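Alcohol dehydrogenase, zinc-containing (Streptococcus pneumoniae serotype 2, PDB 5YLN) probably oxidises alcohols to aldehydes or ketones with NAD+ as a zinc-dependent, medium-chain type alcohol dehydrogenase. Local coordinates at residues A197-L209 and S214-P226. Numbering follows the deposited sequence.
Sequences AKLIMVDLDDNRL and SFGATHKVNSSDP
The imidazole of His219 meets Lys198 and Ile200 obliquely, its CE1 lying 4.0 Å from Lys198 CG, while its ND1 is hydrogen-bonded to Thr218 OG1 (2.6 Å). The same oxygen accepts from Leu199 N at 3.0 Å, a bond that ties Thr218, just before strand 219-222, to Leu199 of strand 198-203. Asn222 OD1 accepts from Ser224 N, in the carbonyl plane, closing an Asx turn, and from Ser224 OG, while ND2 makes a weak bond to Leu204 O. Within 197-209, Asp205 CB covers one face of the Arg208 guanidinium, and Asp203 OD2 lies at its edge, in plane.

Between these ends the strands illustrate parallel pairing: Met201 N donates to His219 O, and Met201 O receives Val221 N at 2.8 Å. In Ile200, chi1 of -51° puts CG1 beside the backbone N and leaves CG2 anti to it, where it meets Val221 CG2 at 3.6 Å. On the other face Leu209 CB rests against the aliphatic chain of Lys220, whose extended reach brings NZ to the syn lone pair of Asp206 OD1 at 3.1 Å; NZ also forms a salt bridge with Glu210, its stronger partner.

The whole is a beta-alpha-beta unit of the Rossmann-type sheet. Strand 219-222 is outermost, strand 198-203 lies between it and 174-178, hydrogen-bonded to the latter in parallel, helix 226-236 packs on Val202 and Val221, and helix 182-191 on Leu199 and Met201.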
ATOM      1  N   ALA A 197      14.077  -9.764  12.952  1.00 33.23           N
ATOM      2  CA  ALA A 197      14.345 -11.087  13.532  1.00 35.39           C
ATOM      3  C   ALA A 197      14.712 -12.112  12.461  1.00 39.61           C
ATOM      4  O   ALA A 197      15.599 -12.947  12.663  1.00 40.03           O
ATOM      5  CB  ALA A 197      13.129 -11.560  14.320  1.00 34.60           C
ATOM      6  N   LYS A 198      14.033 -12.064  11.319  1.00 40.67           N
ATOM      7  CA  LYS A 198      14.193 -13.042  10.251  1.00 38.36           C
ATOM      8  C   LYS A 198      14.341 -12.320   8.925  1.00 35.08           C
ATOM      9  O   LYS A 198      13.544 -11.435   8.587  1.00 31.57           O
ATOM     10  CB  LYS A 198      13.006 -14.010  10.192  1.00 35.85           C
ATOM     11  CG  LYS A 198      12.980 -14.995  11.340  1.00 40.62           C
ATOM     12  CD  LYS A 198      11.941 -16.073  11.137  1.00 55.44           C
ATOM     13  CE  LYS A 198      12.134 -17.178  12.159  1.00 62.54           C
ATOM     14  NZ  LYS A 198      11.932 -16.708  13.553  1.00 57.31           N
ATOM     15  N   LEU A 199      15.377 -12.694   8.195  1.00 31.50           N
ATOM     16  CA  LEU A 199      15.657 -12.218   6.851  1.00 33.56           C
ATOM     17  C   LEU A 199      15.748 -13.466   5.992  1.00 39.58           C
ATOM     18  O   LEU A 199      16.794 -14.126   5.948  1.00 36.10           O
ATOM     19  CB  LEU A 199      16.947 -11.420   6.791  1.00 38.34           C
ATOM     20  CG  LEU A 199      16.849  -9.926   7.007  1.00 39.04           C
ATOM     21  CD1 LEU A 199      18.253  -9.357   7.166  1.00 37.18           C
ATOM     22  CD2 LEU A 199      16.158  -9.312   5.834  1.00 28.40           C
ATOM     23  N   ILE A 200      14.651 -13.783   5.325  1.00 28.09           N
ATOM     24  CA  ILE A 200      14.513 -15.017   4.573  1.00 31.33           C
ATOM     25  C   ILE A 200      14.746 -14.696   3.097  1.00 39.31           C
ATOM     26  O   ILE A 200      13.972 -13.953   2.483  1.00 36.34           O
ATOM     27  CB  ILE A 200      13.133 -15.636   4.815  1.00 35.62           C
ATOM     28  CG1 ILE A 200      12.886 -15.732   6.327  1.00 38.49           C
ATOM     29  CG2 ILE A 200      13.028 -16.983   4.109  1.00 32.92           C
ATOM     30  CD1 ILE A 200      11.427 -15.887   6.735  1.00 37.54           C
ATOM     31  N   MET A 201      15.831 -15.210   2.522  1.00 29.02           N
ATOM     32  CA  MET A 201      16.058 -15.032   1.094  1.00 32.84           C
ATOM     33  C   MET A 201      15.402 -16.180   0.346  1.00 29.72           C
ATOM     34  O   MET A 201      15.596 -17.349   0.698  1.00 34.37           O
ATOM     35  CB  MET A 201      17.549 -14.963   0.754  1.00 39.01           C
ATOM     36  CG  MET A 201      17.834 -14.498  -0.695  1.00 48.89           C
ATOM     37  SD  MET A 201      17.647 -12.703  -0.958  1.00 56.06           S
ATOM     38  CE  MET A 201      18.092 -12.167   0.650  1.00 29.12           C
ATOM     39  N   VAL A 202      14.618 -15.840  -0.675  1.00 41.64           N
ATOM     40  CA  VAL A 202      13.919 -16.809  -1.515  1.00 34.21           C
ATOM     41  C   VAL A 202      14.410 -16.634  -2.942  1.00 32.59           C
ATOM     42  O   VAL A 202      14.428 -15.508  -3.457  1.00 30.30           O
ATOM     43  CB  VAL A 202      12.390 -16.629  -1.429  1.00 36.81           C
ATOM     44  CG1 VAL A 202      11.657 -17.690  -2.279  1.00 32.97           C
ATOM     45  CG2 VAL A 202      11.954 -16.708   0.010  1.00 32.44           C
ATOM     46  N   ASP A 203      14.826 -17.742  -3.566  1.00 34.03           N
ATOM     47  CA  ASP A 203      15.334 -17.754  -4.935  1.00 39.23           C
ATOM     48  C   ASP A 203      15.351 -19.203  -5.436  1.00 42.12           C
ATOM     49  O   ASP A 203      15.169 -20.151  -4.668  1.00 45.25           O
ATOM     50  CB  ASP A 203      16.720 -17.095  -4.997  1.00 43.41           C
ATOM     51  CG  ASP A 203      17.105 -16.650  -6.398  1.00 47.75           C
ATOM     52  OD1 ASP A 203      17.200 -17.519  -7.288  1.00 59.44           O
ATOM     53  OD2 ASP A 203      17.311 -15.438  -6.614  1.00 49.01           O
ATOM     54  N   LEU A 204      15.558 -19.364  -6.747  1.00 46.98           N
ATOM     55  CA  LEU A 204      15.725 -20.682  -7.365  1.00 48.26           C
ATOM     56  C   LEU A 204      17.172 -21.160  -7.325  1.00 47.30           C
ATOM     57  O   LEU A 204      17.424 -22.352  -7.134  1.00 49.29           O
ATOM     58  CB  LEU A 204      15.247 -20.656  -8.821  1.00 52.14           C
ATOM     59  CG  LEU A 204      13.888 -20.005  -9.115  1.00 64.20           C
ATOM     60  CD1 LEU A 204      13.756 -19.653 -10.595  1.00 65.46           C
ATOM     61  CD2 LEU A 204      12.735 -20.903  -8.678  1.00 66.35           C
ATOM     62  N   ASP A 205      18.118 -20.236  -7.479  1.00 50.70           N
ATOM     63  CA  ASP A 205      19.545 -20.529  -7.591  1.00 49.12           C
ATOM     64  C   ASP A 205      20.175 -20.671  -6.206  1.00 47.57           C
ATOM     65  O   ASP A 205      20.174 -19.718  -5.413  1.00 40.42           O
ATOM     66  CB  ASP A 205      20.208 -19.399  -8.378  1.00 53.13           C
ATOM     67  CG  ASP A 205      21.708 -19.558  -8.529  1.00 56.87           C
ATOM     68  OD1 ASP A 205      22.343 -20.305  -7.758  1.00 61.84           O
ATOM     69  OD2 ASP A 205      22.261 -18.899  -9.434  1.00 65.98           O
ATOM     70  N   ASP A 206      20.763 -21.841  -5.937  1.00 47.58           N
ATOM     71  CA  ASP A 206      21.380 -22.053  -4.633  1.00 54.35           C
ATOM     72  C   ASP A 206      22.666 -21.247  -4.459  1.00 49.20           C
ATOM     73  O   ASP A 206      23.021 -20.896  -3.325  1.00 46.49           O
ATOM     74  CB  ASP A 206      21.663 -23.532  -4.401  1.00 62.95           C
ATOM     75  CG  ASP A 206      22.191 -23.795  -3.009  1.00 68.97           C
ATOM     76  OD1 ASP A 206      21.430 -23.563  -2.041  1.00 66.60           O
ATOM     77  OD2 ASP A 206      23.365 -24.211  -2.884  1.00 66.65           O
ATOM     78  N   ASN A 207      23.372 -20.944  -5.554  1.00 45.21           N
ATOM     79  CA  ASN A 207      24.569 -20.112  -5.450  1.00 45.41           C
ATOM     80  C   ASN A 207      24.220 -18.723  -4.938  1.00 45.56           C
ATOM     81  O   ASN A 207      24.894 -18.181  -4.054  1.00 33.54           O
ATOM     82  CB  ASN A 207      25.277 -20.025  -6.803  1.00 45.87           C
ATOM     83  CG  ASN A 207      25.965 -21.334  -7.196  1.00 57.56           C
ATOM     84  OD1 ASN A 207      26.157 -22.216  -6.358  1.00 61.39           O
ATOM     85  ND2 ASN A 207      26.354 -21.454  -8.469  1.00 57.36           N
ATOM     86  N   ARG A 208      23.161 -18.131  -5.486  1.00 45.97           N
ATOM     87  CA  ARG A 208      22.736 -16.815  -5.024  1.00 36.44           C
ATOM     88  C   ARG A 208      22.228 -16.864  -3.580  1.00 37.32           C
ATOM     89  O   ARG A 208      22.505 -15.948  -2.786  1.00 34.59           O
ATOM     90  CB  ARG A 208      21.679 -16.253  -5.981  1.00 32.06           C
ATOM     91  CG  ARG A 208      22.207 -16.030  -7.426  1.00 31.67           C
ATOM     92  CD  ARG A 208      21.356 -15.020  -8.202  1.00 36.98           C
ATOM     93  NE  ARG A 208      20.013 -15.547  -8.460  1.00 45.22           N
ATOM     94  CZ  ARG A 208      19.694 -16.317  -9.507  1.00 55.50           C
ATOM     95  NH1 ARG A 208      20.623 -16.650 -10.406  1.00 57.62           N
ATOM     96  NH2 ARG A 208      18.441 -16.761  -9.661  1.00 44.51           N
ATOM     97  N   LEU A 209      21.506 -17.933  -3.208  1.00 36.20           N
ATOM     98  CA  LEU A 209      21.063 -18.072  -1.819  1.00 41.02           C
ATOM     99  C   LEU A 209      22.249 -18.200  -0.861  1.00 38.29           C
ATOM    100  O   LEU A 209      22.238 -17.612   0.226  1.00 39.52           O
ATOM    101  CB  LEU A 209      20.112 -19.266  -1.669  1.00 40.35           C
ATOM    102  CG  LEU A 209      18.686 -19.124  -2.235  1.00 40.98           C
ATOM    103  CD1 LEU A 209      17.891 -20.429  -2.090  1.00 32.39           C
ATOM    104  CD2 LEU A 209      17.930 -17.970  -1.606  1.00 37.76           C
ATOM    105  N   SER A 214      25.817 -15.303   3.165  1.00 41.78           N
ATOM    106  CA  SER A 214      27.060 -14.567   3.387  1.00 39.38           C
ATOM    107  C   SER A 214      26.793 -13.106   3.707  1.00 37.45           C
ATOM    108  O   SER A 214      27.535 -12.489   4.479  1.00 37.24           O
ATOM    109  CB  SER A 214      27.971 -14.643   2.157  1.00 40.62           C
ATOM    110  OG  SER A 214      28.803 -15.769   2.223  1.00 54.43           O
ATOM    111  N   PHE A 215      25.784 -12.518   3.073  1.00 32.17           N
ATOM    112  CA  PHE A 215      25.493 -11.105   3.272  1.00 32.69           C
ATOM    113  C   PHE A 215      24.656 -10.832   4.524  1.00 33.99           C
ATOM    114  O   PHE A 215      24.344  -9.668   4.803  1.00 38.44           O
ATOM    115  CB  PHE A 215      24.775 -10.529   2.049  1.00 39.61           C
ATOM    116  CG  PHE A 215      25.678 -10.206   0.898  1.00 39.24           C
ATOM    117  CD1 PHE A 215      26.865 -10.901   0.698  1.00 41.72           C
ATOM    118  CD2 PHE A 215      25.341  -9.197   0.007  1.00 37.77           C
ATOM    119  CE1 PHE A 215      27.695 -10.599  -0.382  1.00 44.05           C
ATOM    120  CE2 PHE A 215      26.171  -8.892  -1.079  1.00 40.52           C
ATOM    121  CZ  PHE A 215      27.350  -9.597  -1.268  1.00 38.62           C
ATOM    122  N   GLY A 216      24.285 -11.857   5.283  1.00 31.08           N
ATOM    123  CA  GLY A 216      23.535 -11.658   6.498  1.00 36.54           C
ATOM    124  C   GLY A 216      22.081 -12.064   6.468  1.00 36.56           C
ATOM    125  O   GLY A 216      21.333 -11.664   7.373  1.00 36.46           O
ATOM    126  N   ALA A 217      21.647 -12.823   5.465  1.00 32.68           N
ATOM    127  CA  ALA A 217      20.345 -13.462   5.573  1.00 33.64           C
ATOM    128  C   ALA A 217      20.388 -14.499   6.685  1.00 35.24           C
ATOM    129  O   ALA A 217      21.400 -15.174   6.891  1.00 37.20           O
ATOM    130  CB  ALA A 217      19.939 -14.133   4.258  1.00 32.50           C
ATOM    131  N   THR A 218      19.267 -14.642   7.388  1.00 34.33           N
ATOM    132  CA  THR A 218      19.190 -15.620   8.468  1.00 29.09           C
ATOM    133  C   THR A 218      18.746 -16.987   7.984  1.00 29.95           C
ATOM    134  O   THR A 218      19.154 -17.995   8.570  1.00 32.62           O
ATOM    135  CB  THR A 218      18.254 -15.120   9.578  1.00 31.86           C
ATOM    136  OG1 THR A 218      16.897 -15.090   9.109  1.00 35.80           O
ATOM    137  CG2 THR A 218      18.667 -13.694  10.014  1.00 31.47           C
ATOM    138  N   HIS A 219      17.926 -17.052   6.924  1.00 35.71           N
ATOM    139  CA  HIS A 219      17.491 -18.310   6.322  1.00 30.36           C
ATOM    140  C   HIS A 219      17.433 -18.184   4.809  1.00 34.29           C
ATOM    141  O   HIS A 219      17.220 -17.097   4.261  1.00 32.55           O
ATOM    142  CB  HIS A 219      16.093 -18.751   6.767  1.00 32.23           C
ATOM    143  CG  HIS A 219      15.874 -18.702   8.242  1.00 41.39           C
ATOM    144  ND1 HIS A 219      15.889 -17.520   8.959  1.00 40.48           N
ATOM    145  CD2 HIS A 219      15.637 -19.688   9.138  1.00 40.14           C
ATOM    146  CE1 HIS A 219      15.682 -17.787  10.236  1.00 41.63           C
ATOM    147  NE2 HIS A 219      15.521 -19.092  10.372  1.00 42.20           N
ATOM    148  N   LYS A 220      17.573 -19.317   4.141  1.00 35.07           N
ATOM    149  CA  LYS A 220      17.339 -19.403   2.711  1.00 40.95           C
ATOM    150  C   LYS A 220      16.187 -20.358   2.454  1.00 42.35           C
ATOM    151  O   LYS A 220      15.996 -21.344   3.175  1.00 43.86           O
ATOM    152  CB  LYS A 220      18.583 -19.883   1.948  1.00 40.10           C
ATOM    153  CG  LYS A 220      19.038 -21.301   2.307  1.00 41.00           C
ATOM    154  CD  LYS A 220      20.257 -21.718   1.476  1.00 38.90           C
ATOM    155  CE  LYS A 220      20.784 -23.075   1.929  1.00 42.19           C
ATOM    156  NZ  LYS A 220      21.915 -23.516   1.057  1.00 50.96           N
ATOM    157  N   VAL A 221      15.420 -20.059   1.414  1.00 40.10           N
ATOM    158  CA  VAL A 221      14.340 -20.934   0.979  1.00 35.51           C
ATOM    159  C   VAL A 221      14.429 -21.024  -0.531  1.00 34.32           C
ATOM    160  O   VAL A 221      14.428 -19.993  -1.207  1.00 36.36           O
ATOM    161  CB  VAL A 221      12.958 -20.410   1.402  1.00 42.61           C
ATOM    162  CG1 VAL A 221      11.855 -21.278   0.808  1.00 38.53           C
ATOM    163  CG2 VAL A 221      12.854 -20.352   2.926  1.00 42.77           C
ATOM    164  N   ASN A 222      14.538 -22.238  -1.060  1.00 37.84           N
ATOM    165  CA  ASN A 222      14.593 -22.432  -2.500  1.00 40.21           C
ATOM    166  C   ASN A 222      13.164 -22.524  -3.023  1.00 45.02           C
ATOM    167  O   ASN A 222      12.365 -23.328  -2.530  1.00 46.55           O
ATOM    168  CB  ASN A 222      15.398 -23.683  -2.852  1.00 45.03           C
ATOM    169  CG  ASN A 222      15.833 -23.706  -4.313  1.00 45.63           C
ATOM    170  OD1 ASN A 222      15.021 -23.545  -5.215  1.00 45.02           O
ATOM    171  ND2 ASN A 222      17.124 -23.862  -4.541  1.00 44.72           N
ATOM    172  N   SER A 223      12.832 -21.691  -4.003  1.00 52.20           N
ATOM    173  CA  SER A 223      11.465 -21.594  -4.495  1.00 51.17           C
ATOM    174  C   SER A 223      11.172 -22.575  -5.625  1.00 49.79           C
ATOM    175  O   SER A 223      10.173 -22.405  -6.333  1.00 47.02           O
ATOM    176  CB  SER A 223      11.172 -20.165  -4.948  1.00 48.02           C
ATOM    177  OG  SER A 223      12.186 -19.701  -5.817  1.00 55.54           O
ATOM    178  N   SER A 224      12.012 -23.596  -5.803  1.00 50.30           N
ATOM    179  CA  SER A 224      11.825 -24.515  -6.923  1.00 56.46           C
ATOM    180  C   SER A 224      10.506 -25.268  -6.813  1.00 59.95           C
ATOM    181  O   SER A 224       9.793 -25.434  -7.809  1.00 62.20           O
ATOM    182  CB  SER A 224      12.999 -25.482  -7.006  1.00 52.65           C
ATOM    183  OG  SER A 224      14.164 -24.775  -7.390  1.00 61.04           O
ATOM    184  N   ASP A 225      10.167 -25.737  -5.611  1.00 59.28           N
ATOM    185  CA  ASP A 225       8.829 -26.213  -5.296  1.00 52.70           C
ATOM    186  C   ASP A 225       8.104 -25.066  -4.597  1.00 43.28           C
ATOM    187  O   ASP A 225       8.242 -24.909  -3.376  1.00 46.56           O
ATOM    188  CB  ASP A 225       8.881 -27.459  -4.400  1.00 49.41           C
ATOM    189  CG  ASP A 225       7.497 -28.082  -4.139  1.00 51.89           C
ATOM    190  OD1 ASP A 225       6.479 -27.358  -4.078  1.00 54.67           O
ATOM    191  OD2 ASP A 225       7.434 -29.315  -3.962  1.00 55.89           O
ATOM    192  N   PRO A 226       7.320 -24.250  -5.317  1.00 41.09           N
ATOM    193  CA  PRO A 226       6.685 -23.077  -4.680  1.00 37.94           C
ATOM    194  C   PRO A 226       5.858 -23.429  -3.452  1.00 43.45           C
ATOM    195  O   PRO A 226       5.943 -22.732  -2.429  1.00 44.37           O
ATOM    196  CB  PRO A 226       5.809 -22.498  -5.803  1.00 36.08           C
ATOM    197  CG  PRO A 226       6.363 -23.102  -7.109  1.00 36.92           C
ATOM    198  CD  PRO A 226       6.891 -24.449  -6.718  1.00 37.47           C
TER